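Local coordinates for periplasmic cell division protein (SufI) (Aquifex aeolicus, PDB 6SYY) that binds a type 1 copper and a trinuclear copper cluster and, as a multicopper oxidase, probably couples the oxidation of substrates to the reduction of dioxygen, at residues Tyr248-Leu253 against Met364-Thr369; Leu265-Gln270 against Arg308-Asn313; Glu299-Leu304 against Arg471-Gly476. One frame throughout, in Å; residues are numbered along the deposited sequence.

Contact 1: residues Tyr248-Leu253 against Met364-Thr369; sequences YRFRIL and MEFRVT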
ATOM      1  N   TYR A 248       9.892   2.187 -18.717  1.00 29.61           N
ATOM      2  CA  TYR A 248       9.274   1.176 -17.872  1.00 35.23           C
ATOM      3  C   TYR A 248       8.393   1.850 -16.833  1.00 31.60           C
ATOM      4  O   TYR A 248       8.747   2.900 -16.288  1.00 31.57           O
ATOM      5  CB  TYR A 248      10.321   0.313 -17.163  1.00 23.59           C
ATOM      6  CG  TYR A 248      10.952  -0.741 -18.036  1.00 24.50           C
ATOM      7  CD1 TYR A 248      11.843  -0.390 -19.042  1.00 24.24           C
ATOM      8  CD2 TYR A 248      10.667  -2.088 -17.850  1.00 25.07           C
ATOM      9  CE1 TYR A 248      12.426  -1.351 -19.848  1.00 28.12           C
ATOM     10  CE2 TYR A 248      11.244  -3.059 -18.651  1.00 32.76           C
ATOM     11  CZ  TYR A 248      12.124  -2.683 -19.649  1.00 43.62           C
ATOM     12  OH  TYR A 248      12.710  -3.634 -20.452  1.00 39.12           O
ATOM     13  N   ARG A 249       7.245   1.247 -16.566  1.00 26.96           N
ATOM     14  CA  ARG A 249       6.407   1.647 -15.449  1.00 19.58           C
ATOM     15  C   ARG A 249       6.634   0.674 -14.302  1.00 31.86           C
ATOM     16  O   ARG A 249       6.526  -0.544 -14.486  1.00 27.15           O
ATOM     17  CB  ARG A 249       4.933   1.664 -15.844  1.00 37.27           C
ATOM     18  CG  ARG A 249       3.992   1.861 -14.675  1.00 39.20           C
ATOM     19  CD  ARG A 249       2.569   1.907 -15.156  1.00 37.20           C
ATOM     20  NE  ARG A 249       1.657   2.360 -14.115  1.00 24.92           N
ATOM     21  CZ  ARG A 249       0.407   2.736 -14.352  1.00 28.91           C
ATOM     22  NH1 ARG A 249      -0.061   2.714 -15.596  1.00 28.78           N
ATOM     23  NH2 ARG A 249      -0.372   3.134 -13.357  1.00 25.66           N
ATOM     24  N   PHE A 250       6.961   1.205 -13.130  1.00 28.81           N
ATOM     25  CA  PHE A 250       7.104   0.395 -11.927  1.00 30.82           C
ATOM     26  C   PHE A 250       6.054   0.824 -10.915  1.00 29.20           C
ATOM     27  O   PHE A 250       5.960   2.009 -10.572  1.00 31.08           O
ATOM     28  CB  PHE A 250       8.509   0.515 -11.340  1.00 21.66           C
ATOM     29  CG  PHE A 250       9.588   0.048 -12.268  1.00 26.42           C
ATOM     30  CD1 PHE A 250       9.788  -1.305 -12.490  1.00 24.30           C
ATOM     31  CD2 PHE A 250      10.397   0.959 -12.926  1.00 23.86           C
ATOM     32  CE1 PHE A 250      10.779  -1.740 -13.350  1.00 51.45           C
ATOM     33  CE2 PHE A 250      11.388   0.530 -13.786  1.00 26.01           C
ATOM     34  CZ  PHE A 250      11.580  -0.821 -14.000  1.00 35.17           C
ATOM     35  N   ARG A 251       5.259  -0.138 -10.455  1.00 24.59           N
ATOM     36  CA  ARG A 251       4.256   0.078  -9.417  1.00 18.07           C
ATOM     37  C   ARG A 251       4.887  -0.315  -8.092  1.00 17.44           C
ATOM     38  O   ARG A 251       4.905  -1.493  -7.724  1.00 24.47           O
ATOM     39  CB  ARG A 251       2.997  -0.729  -9.697  1.00 18.84           C
ATOM     40  CG  ARG A 251       2.320  -0.339 -10.987  1.00 23.04           C
ATOM     41  CD  ARG A 251       1.208  -1.296 -11.319  1.00 20.76           C
ATOM     42  NE  ARG A 251       0.653  -1.022 -12.639  1.00 27.28           N
ATOM     43  CZ  ARG A 251      -0.471  -0.348 -12.853  1.00 49.14           C
ATOM     44  NH1 ARG A 251      -1.174   0.124 -11.829  1.00 30.23           N
ATOM     45  NH2 ARG A 251      -0.892  -0.152 -14.092  1.00 24.06           N
ATOM     46  N   ILE A 252       5.419   0.672  -7.382  1.00 28.96           N
ATOM     47  CA  ILE A 252       6.124   0.406  -6.135  1.00 28.75           C
ATOM     48  C   ILE A 252       5.104   0.329  -5.008  1.00 39.16           C
ATOM     49  O   ILE A 252       4.337   1.270  -4.782  1.00 33.06           O
ATOM     50  CB  ILE A 252       7.183   1.478  -5.855  1.00 26.29           C
ATOM     51  CG1 ILE A 252       8.201   1.521  -6.999  1.00 21.60           C
ATOM     52  CG2 ILE A 252       7.861   1.200  -4.523  1.00 18.08           C
ATOM     53  CD1 ILE A 252       9.120   2.708  -6.948  1.00 16.99           C
ATOM     54  N   LEU A 253       5.083  -0.800  -4.312  1.00 20.14           N
ATOM     55  CA  LEU A 253       4.199  -1.010  -3.174  1.00 23.22           C
ATOM     56  C   LEU A 253       5.064  -1.365  -1.977  1.00 30.49           C
ATOM     57  O   LEU A 253       5.775  -2.376  -2.002  1.00 27.68           O
ATOM     58  CB  LEU A 253       3.180  -2.117  -3.463  1.00 31.49           C
ATOM     59  CG  LEU A 253       2.078  -2.368  -2.431  1.00 26.65           C
ATOM     60  CD1 LEU A 253       0.856  -2.947  -3.120  1.00 54.71           C
ATOM     61  CD2 LEU A 253       2.538  -3.303  -1.324  1.00 18.05           C
ATOM     62  N   MET A 364      17.662  -3.033  -5.392  1.00 31.24           N
ATOM     63  CA  MET A 364      17.537  -3.805  -6.617  1.00 33.43           C
ATOM     64  C   MET A 364      18.476  -3.225  -7.670  1.00 23.38           C
ATOM     65  O   MET A 364      18.847  -2.049  -7.621  1.00 29.90           O
ATOM     66  CB  MET A 364      16.087  -3.797  -7.102  1.00 22.38           C
ATOM     67  CG  MET A 364      15.793  -4.726  -8.240  1.00 40.21           C
ATOM     68  SD  MET A 364      14.108  -4.486  -8.805  1.00 37.12           S
ATOM     69  CE  MET A 364      14.224  -5.250 -10.415  1.00 41.23           C
ATOM     70  N   GLU A 365      18.855  -4.071  -8.624  1.00 30.05           N
ATOM     71  CA  GLU A 365      19.764  -3.696  -9.698  1.00 35.07           C
ATOM     72  C   GLU A 365      19.086  -3.915 -11.042  1.00 40.78           C
ATOM     73  O   GLU A 365      18.520  -4.985 -11.292  1.00 34.55           O
ATOM     74  CB  GLU A 365      21.061  -4.505  -9.613  1.00 32.54           C
ATOM     75  CG  GLU A 365      21.818  -4.629 -10.916  1.00 55.23           C
ATOM     76  CD  GLU A 365      22.972  -5.607 -10.814  1.00 78.34           C
ATOM     77  OE1 GLU A 365      23.681  -5.576  -9.786  1.00 51.87           O
ATOM     78  OE2 GLU A 365      23.161  -6.413 -11.753  1.00 63.43           O
ATOM     79  N   PHE A 366      19.134  -2.899 -11.897  1.00 29.69           N
ATOM     80  CA  PHE A 366      18.659  -2.995 -13.271  1.00 26.58           C
ATOM     81  C   PHE A 366      19.855  -3.032 -14.210  1.00 37.66           C
ATOM     82  O   PHE A 366      20.784  -2.228 -14.073  1.00 29.69           O
ATOM     83  CB  PHE A 366      17.753  -1.818 -13.632  1.00 30.81           C
ATOM     84  CG  PHE A 366      16.476  -1.784 -12.860  1.00 33.08           C
ATOM     85  CD1 PHE A 366      15.398  -2.560 -13.250  1.00 29.48           C
ATOM     86  CD2 PHE A 366      16.347  -0.972 -11.745  1.00 39.53           C
ATOM     87  CE1 PHE A 366      14.215  -2.529 -12.542  1.00 27.90           C
ATOM     88  CE2 PHE A 366      15.168  -0.939 -11.028  1.00 37.64           C
ATOM     89  CZ  PHE A 366      14.100  -1.720 -11.429  1.00 29.42           C
ATOM     90  N   ARG A 367      19.829  -3.960 -15.158  1.00 31.95           N
ATOM     91  CA  ARG A 367      20.892  -4.117 -16.140  1.00 28.74           C
ATOM     92  C   ARG A 367      20.307  -3.792 -17.506  1.00 25.72           C
ATOM     93  O   ARG A 367      19.458  -4.531 -18.014  1.00 32.22           O
ATOM     94  CB  ARG A 367      21.459  -5.533 -16.110  1.00 26.78           C
ATOM     95  CG  ARG A 367      21.761  -6.060 -14.718  1.00 41.68           C
ATOM     96  CD  ARG A 367      21.581  -7.567 -14.683  1.00 49.44           C
ATOM     97  NE  ARG A 367      22.246  -8.195 -13.549  1.00 33.36           N
ATOM     98  CZ  ARG A 367      22.437  -9.506 -13.442  1.00 55.29           C
ATOM     99  NH1 ARG A 367      22.012 -10.315 -14.405  1.00 48.11           N
ATOM    100  NH2 ARG A 367      23.055 -10.010 -12.379  1.00 40.44           N
ATOM    101  N   VAL A 368      20.750  -2.682 -18.087  1.00 25.79           N
ATOM    102  CA  VAL A 368      20.352  -2.297 -19.435  1.00 43.22           C
ATOM    103  C   VAL A 368      21.106  -3.175 -20.426  1.00 36.72           C
ATOM    104  O   VAL A 368      22.227  -2.852 -20.832  1.00 36.03           O
ATOM    105  CB  VAL A 368      20.618  -0.800 -19.680  1.00 25.89           C
ATOM    106  CG1 VAL A 368      20.101  -0.377 -21.043  1.00 43.39           C
ATOM    107  CG2 VAL A 368      19.971   0.026 -18.586  1.00 24.86           C
ATOM    108  N   THR A 369      20.498  -4.293 -20.819  1.00 35.43           N
ATOM    109  CA  THR A 369      21.193  -5.308 -21.599  1.00 36.80           C
ATOM    110  C   THR A 369      20.945  -5.214 -23.098  1.00 31.68           C
ATOM    111  O   THR A 369      21.741  -5.757 -23.873  1.00 34.14           O
ATOM    112  CB  THR A 369      20.793  -6.710 -21.118  1.00 37.74           C
ATOM    113  OG1 THR A 369      19.365  -6.829 -21.120  1.00 43.52           O
ATOM    114  CG2 THR A 369      21.314  -6.961 -19.706  1.00 34.78           C
TER

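Contact 2: residues Leu265-Gln270 against Arg308-Asn313; sequences LLRGNQ and RDASVN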
ATOM      1  N   LEU A 265      17.516   6.153  -8.115  1.00 30.66           N
ATOM      2  CA  LEU A 265      18.109   5.339  -9.172  1.00 31.30           C
ATOM      3  C   LEU A 265      19.506   5.874  -9.449  1.00 23.59           C
ATOM      4  O   LEU A 265      19.661   6.988  -9.959  1.00 40.40           O
ATOM      5  CB  LEU A 265      17.245   5.359 -10.430  1.00 24.81           C
ATOM      6  CG  LEU A 265      15.925   4.603 -10.277  1.00 36.06           C
ATOM      7  CD1 LEU A 265      14.976   4.907 -11.424  1.00 23.56           C
ATOM      8  CD2 LEU A 265      16.194   3.109 -10.183  1.00 33.48           C
ATOM      9  N   LEU A 266      20.518   5.090  -9.102  1.00 32.06           N
ATOM     10  CA  LEU A 266      21.906   5.496  -9.253  1.00 39.77           C
ATOM     11  C   LEU A 266      22.469   4.886 -10.530  1.00 47.45           C
ATOM     12  O   LEU A 266      22.417   3.666 -10.719  1.00 32.99           O
ATOM     13  CB  LEU A 266      22.735   5.075  -8.041  1.00 26.83           C
ATOM     14  CG  LEU A 266      22.187   5.572  -6.705  1.00 34.79           C
ATOM     15  CD1 LEU A 266      23.155   5.255  -5.579  1.00 28.04           C
ATOM     16  CD2 LEU A 266      21.908   7.064  -6.778  1.00 33.52           C
ATOM     17  N   ARG A 267      22.982   5.741 -11.406  1.00 27.17           N
ATOM     18  CA  ARG A 267      23.672   5.341 -12.627  1.00 27.74           C
ATOM     19  C   ARG A 267      25.100   5.852 -12.474  1.00 48.67           C
ATOM     20  O   ARG A 267      25.403   6.991 -12.839  1.00 46.99           O
ATOM     21  CB  ARG A 267      22.979   5.909 -13.863  1.00 31.37           C
ATOM     22  CG  ARG A 267      23.699   5.651 -15.174  1.00 31.77           C
ATOM     23  CD  ARG A 267      22.935   6.268 -16.338  1.00 41.14           C
ATOM     24  NE  ARG A 267      23.559   5.995 -17.628  1.00 64.27           N
ATOM     25  CZ  ARG A 267      24.044   6.929 -18.438  1.00 48.56           C
ATOM     26  NH1 ARG A 267      23.969   8.207 -18.094  1.00 61.75           N
ATOM     27  NH2 ARG A 267      24.594   6.587 -19.596  1.00 41.11           N
ATOM     28  N   GLY A 268      25.971   5.018 -11.912  1.00 60.95           N
ATOM     29  CA  GLY A 268      27.310   5.459 -11.589  1.00 43.31           C
ATOM     30  C   GLY A 268      27.309   6.556 -10.544  1.00 66.37           C
ATOM     31  O   GLY A 268      26.767   6.377  -9.446  1.00 49.01           O
ATOM     32  N   ASN A 269      27.903   7.705 -10.878  1.00 65.64           N
ATOM     33  CA  ASN A 269      27.900   8.832  -9.952  1.00100.49           C
ATOM     34  C   ASN A 269      26.492   9.376  -9.762  1.00 90.44           C
ATOM     35  O   ASN A 269      25.968   9.405  -8.644  1.00 61.20           O
ATOM     36  CB  ASN A 269      28.827   9.938 -10.459  1.00 81.68           C
ATOM     37  CG  ASN A 269      30.271   9.500 -10.541  1.00114.32           C
ATOM     38  OD1 ASN A 269      30.954   9.763 -11.532  1.00119.01           O
ATOM     39  ND2 ASN A 269      30.747   8.830  -9.498  1.00 96.06           N
ATOM     40  N   GLN A 270      25.861   9.802 -10.851  1.00 51.15           N
ATOM     41  CA  GLN A 270      24.679  10.643 -10.783  1.00 55.35           C
ATOM     42  C   GLN A 270      23.430   9.847 -10.402  1.00 53.36           C
ATOM     43  O   GLN A 270      23.383   8.615 -10.486  1.00 38.78           O
ATOM     44  CB  GLN A 270      24.468  11.353 -12.121  1.00 67.51           C
ATOM     45  CG  GLN A 270      25.587  12.330 -12.474  1.00 96.88           C
ATOM     46  CD  GLN A 270      25.531  12.795 -13.917  1.00112.08           C
ATOM     47  OE1 GLN A 270      24.681  12.352 -14.691  1.00116.03           O
ATOM     48  NE2 GLN A 270      26.443  13.690 -14.290  1.00 85.00           N
ATOM     49  N   ARG A 308      16.191   4.715 -21.708  1.00 31.82           N
ATOM     50  CA  ARG A 308      16.935   5.295 -22.821  1.00 40.15           C
ATOM     51  C   ARG A 308      17.941   6.338 -22.349  1.00 26.70           C
ATOM     52  O   ARG A 308      18.866   6.670 -23.097  1.00 30.87           O
ATOM     53  CB  ARG A 308      15.981   5.914 -23.841  1.00 26.18           C
ATOM     54  CG  ARG A 308      15.077   4.909 -24.521  1.00 39.06           C
ATOM     55  CD  ARG A 308      14.050   5.578 -25.420  1.00 31.48           C
ATOM     56  NE  ARG A 308      13.104   6.393 -24.662  1.00 26.01           N
ATOM     57  CZ  ARG A 308      12.079   7.045 -25.204  1.00 43.60           C
ATOM     58  NH1 ARG A 308      11.863   6.975 -26.512  1.00 33.88           N
ATOM     59  NH2 ARG A 308      11.269   7.767 -24.440  1.00 31.78           N
ATOM     60  N   ASP A 309      17.775   6.865 -21.128  1.00 25.29           N
ATOM     61  CA  ASP A 309      18.808   7.709 -20.530  1.00 42.82           C
ATOM     62  C   ASP A 309      20.123   6.965 -20.393  1.00 26.10           C
ATOM     63  O   ASP A 309      21.192   7.585 -20.410  1.00 33.24           O
ATOM     64  CB  ASP A 309      18.374   8.197 -19.146  1.00 32.63           C
ATOM     65  CG  ASP A 309      17.210   9.150 -19.194  1.00 33.59           C
ATOM     66  OD1 ASP A 309      16.748   9.479 -20.306  1.00 30.32           O
ATOM     67  OD2 ASP A 309      16.756   9.578 -18.112  1.00 46.35           O
ATOM     68  N   ALA A 310      20.063   5.652 -20.233  1.00 34.10           N
ATOM     69  CA  ALA A 310      21.227   4.820 -19.984  1.00 26.13           C
ATOM     70  C   ALA A 310      21.760   4.234 -21.287  1.00 30.75           C
ATOM     71  O   ALA A 310      21.074   4.192 -22.310  1.00 40.29           O
ATOM     72  CB  ALA A 310      20.873   3.695 -19.004  1.00 25.35           C
ATOM     73  N   SER A 311      23.005   3.782 -21.235  1.00 27.83           N
ATOM     74  CA  SER A 311      23.631   3.098 -22.352  1.00 28.87           C
ATOM     75  C   SER A 311      23.544   1.595 -22.142  1.00 34.27           C
ATOM     76  O   SER A 311      23.434   1.114 -21.012  1.00 28.05           O
ATOM     77  CB  SER A 311      25.094   3.518 -22.500  1.00 30.01           C
ATOM     78  OG  SER A 311      25.208   4.927 -22.558  1.00 32.51           O
ATOM     79  N   VAL A 312      23.582   0.853 -23.249  1.00 38.59           N
ATOM     80  CA  VAL A 312      23.678  -0.594 -23.141  1.00 41.65           C
ATOM     81  C   VAL A 312      24.906  -0.938 -22.309  1.00 35.98           C
ATOM     82  O   VAL A 312      25.966  -0.315 -22.448  1.00 39.24           O
ATOM     83  CB  VAL A 312      23.730  -1.235 -24.536  1.00 42.85           C
ATOM     84  CG1 VAL A 312      23.880  -2.748 -24.428  1.00 31.28           C
ATOM     85  CG2 VAL A 312      22.481  -0.873 -25.323  1.00 30.55           C
ATOM     86  N   ASN A 313      24.741  -1.902 -21.405  1.00 32.86           N
ATOM     87  CA  ASN A 313      25.703  -2.418 -20.421  1.00 36.13           C
ATOM     88  C   ASN A 313      25.716  -1.585 -19.146  1.00 33.58           C
ATOM     89  O   ASN A 313      26.469  -1.919 -18.229  1.00 34.03           O
ATOM     90  CB  ASN A 313      27.141  -2.527 -20.954  1.00 31.55           C
ATOM     91  CG  ASN A 313      27.259  -3.502 -22.100  1.00 32.58           C
ATOM     92  OD1 ASN A 313      26.496  -4.467 -22.190  1.00 60.13           O
ATOM     93  ND2 ASN A 313      28.215  -3.258 -22.985  1.00 42.98           N
TER

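Contact 3: residues Glu299-Leu304 against Arg471-Gly476; sequences ERIDIL and RATDLG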
ATOM      1  N   GLU A 299       1.736   2.993   1.349  1.00 32.85           N
ATOM      2  CA  GLU A 299       1.794   3.846   0.174  1.00 28.19           C
ATOM      3  C   GLU A 299       2.083   3.018  -1.073  1.00 20.98           C
ATOM      4  O   GLU A 299       2.693   1.944  -1.012  1.00 22.97           O
ATOM      5  CB  GLU A 299       2.863   4.926   0.335  1.00 29.25           C
ATOM      6  CG  GLU A 299       2.489   6.052   1.291  1.00 27.59           C
ATOM      7  CD  GLU A 299       3.462   7.219   1.225  1.00 63.83           C
ATOM      8  OE1 GLU A 299       4.684   6.991   1.355  1.00 23.67           O
ATOM      9  OE2 GLU A 299       3.006   8.367   1.030  1.00 38.34           O
ATOM     10  N   ARG A 300       1.621   3.525  -2.213  1.00 19.70           N
ATOM     11  CA  ARG A 300       1.962   2.973  -3.517  1.00 33.57           C
ATOM     12  C   ARG A 300       2.306   4.132  -4.438  1.00 30.35           C
ATOM     13  O   ARG A 300       1.528   5.083  -4.558  1.00 38.82           O
ATOM     14  CB  ARG A 300       0.815   2.135  -4.104  1.00 35.68           C
ATOM     15  CG  ARG A 300       0.558   0.807  -3.390  1.00 23.30           C
ATOM     16  CD  ARG A 300      -0.559   0.937  -2.378  1.00 21.45           C
ATOM     17  NE  ARG A 300      -1.813   1.317  -3.022  1.00 25.95           N
ATOM     18  CZ  ARG A 300      -2.884   1.755  -2.368  1.00 31.16           C
ATOM     19  NH1 ARG A 300      -2.848   1.877  -1.047  1.00 25.50           N
ATOM     20  NH2 ARG A 300      -3.986   2.081  -3.036  1.00 25.48           N
ATOM     21  N   ILE A 301       3.474   4.060  -5.070  1.00 23.24           N
ATOM     22  CA  ILE A 301       3.947   5.095  -5.983  1.00 19.10           C
ATOM     23  C   ILE A 301       4.166   4.450  -7.346  1.00 33.12           C
ATOM     24  O   ILE A 301       4.949   3.500  -7.469  1.00 28.67           O
ATOM     25  CB  ILE A 301       5.240   5.757  -5.476  1.00 23.05           C
ATOM     26  CG1 ILE A 301       5.108   6.148  -4.003  1.00 29.51           C
ATOM     27  CG2 ILE A 301       5.586   6.982  -6.319  1.00 17.97           C
ATOM     28  CD1 ILE A 301       4.042   7.197  -3.733  1.00 28.63           C
ATOM     29  N   ASP A 302       3.459   4.948  -8.359  1.00 23.61           N
ATOM     30  CA  ASP A 302       3.694   4.553  -9.742  1.00 26.58           C
ATOM     31  C   ASP A 302       4.698   5.511 -10.370  1.00 26.49           C
ATOM     32  O   ASP A 302       4.493   6.731 -10.352  1.00 30.97           O
ATOM     33  CB  ASP A 302       2.394   4.564 -10.549  1.00 31.56           C
ATOM     34  CG  ASP A 302       1.463   3.420 -10.186  1.00 48.77           C
ATOM     35  OD1 ASP A 302       1.198   3.218  -8.982  1.00 54.16           O
ATOM     36  OD2 ASP A 302       0.985   2.731 -11.112  1.00 53.39           O
ATOM     37  N   ILE A 303       5.780   4.963 -10.922  1.00 27.97           N
ATOM     38  CA  ILE A 303       6.808   5.778 -11.553  1.00 31.71           C
ATOM     39  C   ILE A 303       7.048   5.307 -12.979  1.00 28.57           C
ATOM     40  O   ILE A 303       6.824   4.141 -13.320  1.00 24.22           O
ATOM     41  CB  ILE A 303       8.140   5.769 -10.769  1.00 39.16           C
ATOM     42  CG1 ILE A 303       8.747   4.362 -10.752  1.00 23.58           C
ATOM     43  CG2 ILE A 303       7.939   6.340  -9.363  1.00 31.11           C
ATOM     44  CD1 ILE A 303      10.182   4.312 -10.253  1.00 18.45           C
ATOM     45  N   LEU A 304       7.500   6.241 -13.814  1.00 34.54           N
ATOM     46  CA  LEU A 304       8.024   5.958 -15.144  1.00 28.89           C
ATOM     47  C   LEU A 304       9.528   6.180 -15.126  1.00 25.66           C
ATOM     48  O   LEU A 304      10.000   7.215 -14.642  1.00 23.53           O
ATOM     49  CB  LEU A 304       7.383   6.851 -16.211  1.00 34.38           C
ATOM     50  CG  LEU A 304       5.907   6.672 -16.587  1.00 27.15           C
ATOM     51  CD1 LEU A 304       5.511   7.689 -17.646  1.00 24.50           C
ATOM     52  CD2 LEU A 304       5.610   5.256 -17.061  1.00 27.48           C
ATOM     53  N   ARG A 471       5.639  16.924  -1.182  1.00 39.27           N
ATOM     54  CA  ARG A 471       6.495  16.161  -2.073  1.00 42.15           C
ATOM     55  C   ARG A 471       5.649  15.561  -3.187  1.00 29.10           C
ATOM     56  O   ARG A 471       4.422  15.471  -3.078  1.00 23.95           O
ATOM     57  CB  ARG A 471       7.239  15.076  -1.294  1.00 25.87           C
ATOM     58  CG  ARG A 471       7.889  15.630  -0.033  1.00 37.28           C
ATOM     59  CD  ARG A 471       8.665  14.584   0.741  1.00 56.78           C
ATOM     60  NE  ARG A 471       7.831  13.833   1.674  1.00 36.21           N
ATOM     61  CZ  ARG A 471       7.581  14.202   2.928  1.00 39.24           C
ATOM     62  NH1 ARG A 471       8.087  15.325   3.413  1.00 38.68           N
ATOM     63  NH2 ARG A 471       6.821  13.441   3.702  1.00 35.40           N
ATOM     64  N   ALA A 472       6.317  15.183  -4.283  1.00 28.05           N
ATOM     65  CA  ALA A 472       5.596  14.650  -5.436  1.00 24.98           C
ATOM     66  C   ALA A 472       4.710  13.485  -5.030  1.00 23.86           C
ATOM     67  O   ALA A 472       3.586  13.341  -5.526  1.00 27.48           O
ATOM     68  CB  ALA A 472       6.580  14.214  -6.520  1.00 25.79           C
ATOM     69  N   THR A 473       5.193  12.657  -4.106  1.00 27.00           N
ATOM     70  CA  THR A 473       4.418  11.531  -3.607  1.00 23.36           C
ATOM     71  C   THR A 473       3.265  11.956  -2.705  1.00 37.93           C
ATOM     72  O   THR A 473       2.447  11.106  -2.344  1.00 28.17           O
ATOM     73  CB  THR A 473       5.337  10.567  -2.857  1.00 50.55           C
ATOM     74  OG1 THR A 473       6.023  11.270  -1.811  1.00 31.06           O
ATOM     75  CG2 THR A 473       6.358   9.967  -3.813  1.00 23.07           C
ATOM     76  N   ASP A 474       3.179  13.234  -2.332  1.00 30.53           N
ATOM     77  CA  ASP A 474       2.055  13.741  -1.551  1.00 30.03           C
ATOM     78  C   ASP A 474       0.888  14.201  -2.412  1.00 36.82           C
ATOM     79  O   ASP A 474      -0.166  14.542  -1.866  1.00 31.95           O
ATOM     80  CB  ASP A 474       2.491  14.918  -0.666  1.00 32.99           C
ATOM     81  CG  ASP A 474       3.323  14.488   0.523  1.00 31.48           C
ATOM     82  OD1 ASP A 474       3.080  13.385   1.054  1.00 26.62           O
ATOM     83  OD2 ASP A 474       4.209  15.268   0.937  1.00 35.82           O
ATOM     84  N   LEU A 475       1.049  14.228  -3.729  1.00 28.14           N
ATOM     85  CA  LEU A 475       0.054  14.809  -4.613  1.00 33.09           C
ATOM     86  C   LEU A 475      -1.037  13.795  -4.949  1.00 29.93           C
ATOM     87  O   LEU A 475      -0.977  12.622  -4.575  1.00 31.71           O
ATOM     88  CB  LEU A 475       0.718  15.324  -5.890  1.00 26.31           C
ATOM     89  CG  LEU A 475       1.852  16.324  -5.662  1.00 30.68           C
ATOM     90  CD1 LEU A 475       2.524  16.694  -6.970  1.00 27.06           C
ATOM     91  CD2 LEU A 475       1.332  17.570  -4.957  1.00 24.80           C
ATOM     92  N   GLY A 476      -2.049  14.270  -5.666  1.00 24.01           N
ATOM     93  CA  GLY A 476      -3.101  13.395  -6.132  1.00 22.33           C
ATOM     94  C   GLY A 476      -4.008  12.894  -5.019  1.00 28.44           C
ATOM     95  O   GLY A 476      -4.073  13.447  -3.918  1.00 29.94           O
TER
HETATM   96  O   HOH W   1       3.032  10.794   2.409  1.00 21.19           O
HETATM   97  O   HOH W   2       5.436   9.728   0.474  1.00 24.36           O

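Contact 1: residues Tyr248-Leu253 against Met364-Thr369
Two phenylalanine rings, F250 and F366, carry this buried contact between strands 247-254 and 361-370. Along the second strand, M364 comes first and packs on P239 and M241 of strand 239-244. E365 faces the other way and binds R367 two residues on. R367 NE lies 2.7 Å from E365 OE2, the N-H...O angle is 171°, and the oxygen sits in the guanidinium plane, so this salt bridge is nearly straight. Between them F366 turns inward. Its CG stands anti to the carbonyl carbon (chi1 -65°), a torsion shared by F250, which sends each ring out from its strand toward the other, so that the two meet from opposite directions. F366 CZ lies over one face of the F250 ring, while F366 CE1 comes 3.5 Å from F250 CZ. With centroids 5.0 Å apart, the rings meet at a slant, planes at 48°. F366 also meets the F307 ring. The chemistry across the contact is thus purely apolar: the two rings pack together in the interior of what is probably the second cupredoxin-like domain, with the E365-R367 charges kept on the opposite side of strand 361-370.

Contact 2: residues Leu265-Gln270 against Arg308-Asn313
R267 of the segment 265-270 reaches D309, A310 and S311, and its guanidinium group makes nearly all of the contact. Among the polar approaches, D309 O sits above the centre of the guanidinium face, where the in-plane N-H bonds do not point, 3.5 Å from R267 CZ; this is probably favourable for the positive charge. At the edge, in the plane, S311 OG lies 3.5 Å from R267 NH2. Van der Waals packing supplies the rest, since R267 NE lies 3.5 Å from A310 CA and 3.8 Å from A310 CB. The reach comes from the chain shape: R267 CG is anti to the backbone N (chi1 175°), and the chain stays extended as far as NE. R267 NE forms a salt bridge with D314, whose OD2 also accepts the S311 backbone N-H, while the D309 carboxylate turns away to R273. Backbone bonding shapes the turn, as R267 N donates to Q270 O at 3.0 Å and G268 takes a positive phi of 64°. These features belong to a tight beta-hairpin joining strands 261-267 and 270-279, with an arginine at its turn packing on the connection from strand 300-306 to strand 315-321.

Contact 3: residues Glu299-Leu304 against Arg471-Gly476
I301 and T473 meet directly: I301 CD1 lies 3.6 Å from T473 CG2, the two side chains crossing at about a right angle. T473 is split by its torsion (chi1 56°), which sets CG2 anti to the carbonyl carbon and against the isoleucine while OG1 goes to solvent-mediated bonding. Two waters complete the first shell. One lies 2.8 Å from E299 OE2 and 2.9 Å from D474 OD1; the other is 2.8 Å from both E299 OE2 and T473 OG1. Further out, K478 NZ pairs with E299 OE2 and also donates to T473 O, so a single lysine binds both sides of the contact. A296 N holds E299 OE1, and R465 forms a salt bridge with D474 OD1. The 3-10 turn is fixed from within: R471 N donates to D474 OD2 at 3.0 Å with an angle of 173°, and D474 N returns a bond to R471 O at 2.7 Å. Around the apolar patch, I301 also packs on V276, I293 and V295. Cutting I301 back to an alanine here would probably open a gap beside T473 CG2 and leave that methyl without its closest partner on strand 300-306. E299 OE2 and D474 OD1 stand 5.0 Å apart with like charges, and the bridging water, K478 and R465 probably offset their repulsion.

Overall arrangement
All three contacts involve the beta structure of what is probably the middle cupredoxin-like domain. Contacts 1 and 3, centres about 16 Å apart, share neighbouring strands 247-254 and 300-306, joined by a salt bridge of 2.7 Å between R249 NH2 and D302 OD2. The centres of contacts 1 and 2 lie about 12 Å apart, and the two meet where V368 O lies 2.7 Å from N313 N, a probable hydrogen bond. Contacts 2 and 3, centres about 22 Å apart, adjoin in sequence with no other touch. Only contact 3 approaches the copper sites: the E299 side chain lies about 8 Å from those of the copper ligands H120 and H510 and about 10 Å from a bound copper.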